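Local coordinates for beta-lactamase-related domain-containing protein (PDB 5TGF) that is probably a serine hydrolase of the beta-lactamase family, with a calcium-binding site, though its substrate is not established, at residues H261-G266 and E272-A277. Sequence-based numbering, arbitrary orientation.
Sequences HTSIYG and ELVDEA
V274 sets its branched end over one face of the H261 imidazole, the centre of a small contact that buries 193 Å². V274 CB stands 4.2 Å from the ring centroid, a CH-pi contact. It is 11° off the ring normal. V274 CG2 sits above and slightly outside the NE2–CD2 bond, 3.5 Å from H261 NE2. H261 CG lies between its backbone N and carbonyl carbon (chi1 57°), which turns the ring to V274 and the E272 carbonyl. At the ring edge, near its plane, E272 O lies 3.4 Å from H261 CE1; this carbonyl is buried and has no hydrogen-bond partner. S263 adds a looser contact, its OG 4.1 Å from V274 CG2.

Both imidazole nitrogens are engaged. H261 NE2 hydrogen-bonds to the backbone O of R271, and a water O lies 2.9 Å from H261 ND1. The same water donates to E276 OE1, 3.1 Å from its O. R271 also returns to the loop, its NE bonded to S263 O. E272 CB points away from the loop, and its carboxylate is hydrogen-bonded to S285, Y252, Y293 and Q283.

The contact thus ties the loop following helix 252-257 to the bulged outermost strand 270-274 of the six-stranded antiparallel sheet. Since R271 O must accept, H261 NE2 carries a proton; the nearby E276 carboxylate and the E272 carbonyl beside CE1 would probably favour positive charge on the ring.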
ATOM      1  N   HIS A 261      -0.088  10.603  16.581  1.00 17.47           N
ATOM      2  CA  HIS A 261      -1.415  10.886  16.087  1.00 16.44           C
ATOM      3  C   HIS A 261      -2.219   9.588  15.924  1.00 15.93           C
ATOM      4  O   HIS A 261      -1.645   8.503  15.738  1.00 14.89           O
ATOM      5  CB  HIS A 261      -1.384  11.690  14.779  1.00 17.23           C
ATOM      6  CG  HIS A 261      -0.619  11.035  13.673  1.00 17.16           C
ATOM      7  ND1 HIS A 261       0.756  10.986  13.651  1.00 17.49           N
ATOM      8  CD2 HIS A 261      -1.037  10.429  12.533  1.00 17.64           C
ATOM      9  CE1 HIS A 261       1.157  10.368  12.555  1.00 19.01           C
ATOM     10  NE2 HIS A 261       0.086  10.003  11.865  1.00 17.26           N
ATOM     11  N   THR A 262      -3.550   9.698  15.964  1.00 15.05           N
ATOM     12  CA  THR A 262      -4.396   8.505  15.805  1.00 16.75           C
ATOM     13  C   THR A 262      -4.785   8.311  14.343  1.00 14.73           C
ATOM     14  O   THR A 262      -5.209   7.216  13.981  1.00 15.99           O
ATOM     15  CB  THR A 262      -5.712   8.598  16.650  1.00 17.31           C
ATOM     16  OG1 THR A 262      -6.470   9.712  16.210  1.00 22.71           O
ATOM     17  CG2 THR A 262      -5.418   8.752  18.073  1.00 20.44           C
ATOM     18  N   SER A 263      -4.634   9.356  13.510  1.00 14.01           N
ATOM     19  CA  SER A 263      -5.055   9.340  12.111  1.00 15.04           C
ATOM     20  C   SER A 263      -3.975   8.677  11.233  1.00 15.75           C
ATOM     21  O   SER A 263      -3.488   9.252  10.247  1.00 14.86           O
ATOM     22  CB  SER A 263      -5.329  10.763  11.632  1.00 17.14           C
ATOM     23  OG  SER A 263      -4.182  11.582  11.731  1.00 16.44           O
ATOM     24  N   ILE A 264      -3.649   7.434  11.573  1.00 15.12           N
ATOM     25  CA  ILE A 264      -2.448   6.773  11.002  1.00 13.83           C
ATOM     26  C   ILE A 264      -2.645   6.147   9.618  1.00 13.15           C
ATOM     27  O   ILE A 264      -1.667   5.682   9.003  1.00 12.47           O
ATOM     28  CB  ILE A 264      -1.880   5.708  11.961  1.00 14.29           C
ATOM     29  CG1 ILE A 264      -2.929   4.610  12.226  1.00 14.24           C
ATOM     30  CG2 ILE A 264      -1.379   6.418  13.226  1.00 15.70           C
ATOM     31  CD1 ILE A 264      -2.478   3.522  13.169  1.00 17.16           C
ATOM     32  N   TYR A 265      -3.871   6.135   9.106  1.00 12.61           N
ATOM     33  CA  TYR A 265      -4.113   5.414   7.842  1.00 11.94           C
ATOM     34  C   TYR A 265      -5.184   6.100   7.027  1.00 14.32           C
ATOM     35  O   TYR A 265      -6.161   6.616   7.577  1.00 14.50           O
ATOM     36  CB  TYR A 265      -4.500   3.943   8.131  1.00 11.47           C
ATOM     37  CG  TYR A 265      -4.056   2.933   7.108  1.00 11.08           C
ATOM     38  CD1 TYR A 265      -2.780   2.390   7.134  1.00 11.43           C
ATOM     39  CD2 TYR A 265      -4.924   2.521   6.082  1.00 12.10           C
ATOM     40  CE1 TYR A 265      -2.380   1.442   6.209  1.00 10.36           C
ATOM     41  CE2 TYR A 265      -4.519   1.582   5.141  1.00 12.05           C
ATOM     42  CZ  TYR A 265      -3.249   1.048   5.207  1.00 11.70           C
ATOM     43  OH  TYR A 265      -2.862   0.071   4.287  1.00 14.32           O
ATOM     44  N   GLY A 266      -5.006   6.052   5.712  1.00 13.32           N
ATOM     45  CA  GLY A 266      -5.979   6.494   4.744  1.00 13.21           C
ATOM     46  C   GLY A 266      -6.655   5.314   4.089  1.00 13.58           C
ATOM     47  O   GLY A 266      -7.197   4.442   4.799  1.00 14.20           O
ATOM     48  N   GLU A 272       2.091   8.758   7.634  1.00 13.07           N
ATOM     49  CA  GLU A 272       3.250   8.653   8.530  1.00 11.87           C
ATOM     50  C   GLU A 272       3.508   9.976   9.276  1.00 13.12           C
ATOM     51  O   GLU A 272       3.812   9.962  10.461  1.00 14.08           O
ATOM     52  CB  GLU A 272       4.523   8.275   7.776  1.00 12.64           C
ATOM     53  CG  GLU A 272       4.507   6.869   7.201  1.00 13.71           C
ATOM     54  CD  GLU A 272       5.863   6.447   6.642  1.00 16.04           C
ATOM     55  OE1 GLU A 272       6.641   7.309   6.213  1.00 19.40           O
ATOM     56  OE2 GLU A 272       6.099   5.239   6.552  1.00 17.21           O
ATOM     57  N   LEU A 273       3.421  11.109   8.581  1.00 13.96           N
ATOM     58  CA  LEU A 273       3.617  12.412   9.234  1.00 15.15           C
ATOM     59  C   LEU A 273       2.414  13.298   8.913  1.00 15.54           C
ATOM     60  O   LEU A 273       2.015  13.449   7.724  1.00 14.70           O
ATOM     61  CB  LEU A 273       4.896  13.087   8.735  1.00 15.06           C
ATOM     62  CG  LEU A 273       6.189  12.302   8.829  1.00 14.51           C
ATOM     63  CD1 LEU A 273       7.340  13.056   8.141  1.00 17.58           C
ATOM     64  CD2 LEU A 273       6.498  12.046  10.295  1.00 17.49           C
ATOM     65  N   VAL A 274       1.911  13.967   9.957  1.00 17.06           N
ATOM     66  CA  VAL A 274       0.673  14.722   9.843  1.00 18.00           C
ATOM     67  C   VAL A 274       0.833  16.090  10.480  1.00 18.82           C
ATOM     68  O   VAL A 274       1.525  16.243  11.496  1.00 16.46           O
ATOM     69  CB  VAL A 274      -0.490  13.930  10.495  1.00 20.03           C
ATOM     70  CG1 VAL A 274      -1.762  14.734  10.537  1.00 24.20           C
ATOM     71  CG2 VAL A 274      -0.776  12.654   9.706  1.00 21.44           C
ATOM     72  N   ASP A 275       0.274  17.095   9.814  1.00 18.32           N
ATOM     73  CA  ASP A 275       0.195  18.450  10.394  1.00 21.20           C
ATOM     74  C   ASP A 275      -1.085  18.559  11.257  1.00 22.09           C
ATOM     75  O   ASP A 275      -2.195  18.518  10.723  1.00 26.58           O
ATOM     76  CB  ASP A 275       0.196  19.491   9.276  1.00 20.42           C
ATOM     77  CG  ASP A 275       0.036  20.919   9.799  1.00 24.79           C
ATOM     78  OD1 ASP A 275       0.921  21.376  10.534  1.00 23.12           O
ATOM     79  OD2 ASP A 275      -1.015  21.548   9.522  1.00 28.39           O
ATOM     80  N   GLU A 276      -0.910  18.673  12.577  1.00 29.25           N
ATOM     81  CA  GLU A 276      -2.034  18.779  13.538  1.00 39.97           C
ATOM     82  C   GLU A 276      -3.024  19.907  13.196  1.00 39.01           C
ATOM     83  O   GLU A 276      -4.223  19.690  13.178  1.00 46.42           O
ATOM     84  CB  GLU A 276      -1.520  18.999  14.986  1.00 47.35           C
ATOM     85  CG  GLU A 276      -1.100  17.736  15.752  1.00 52.00           C
ATOM     86  CD  GLU A 276       0.255  17.151  15.334  1.00 58.18           C
ATOM     87  OE1 GLU A 276       0.587  16.014  15.777  1.00 61.19           O
ATOM     88  OE2 GLU A 276       0.990  17.829  14.573  1.00 46.26           O
ATOM     89  N   ALA A 277      -2.508  21.078  12.845  1.00 36.22           N
ATOM     90  CA  ALA A 277      -3.347  22.265  12.658  1.00 36.94           C
ATOM     91  C   ALA A 277      -4.349  22.095  11.515  1.00 37.31           C
ATOM     92  O   ALA A 277      -5.475  22.587  11.605  1.00 40.62           O
ATOM     93  CB  ALA A 277      -2.478  23.498  12.434  1.00 38.03           C
TER
HETATM   94  O   HOH W   1       1.848  13.318  14.890  1.00 23.21           O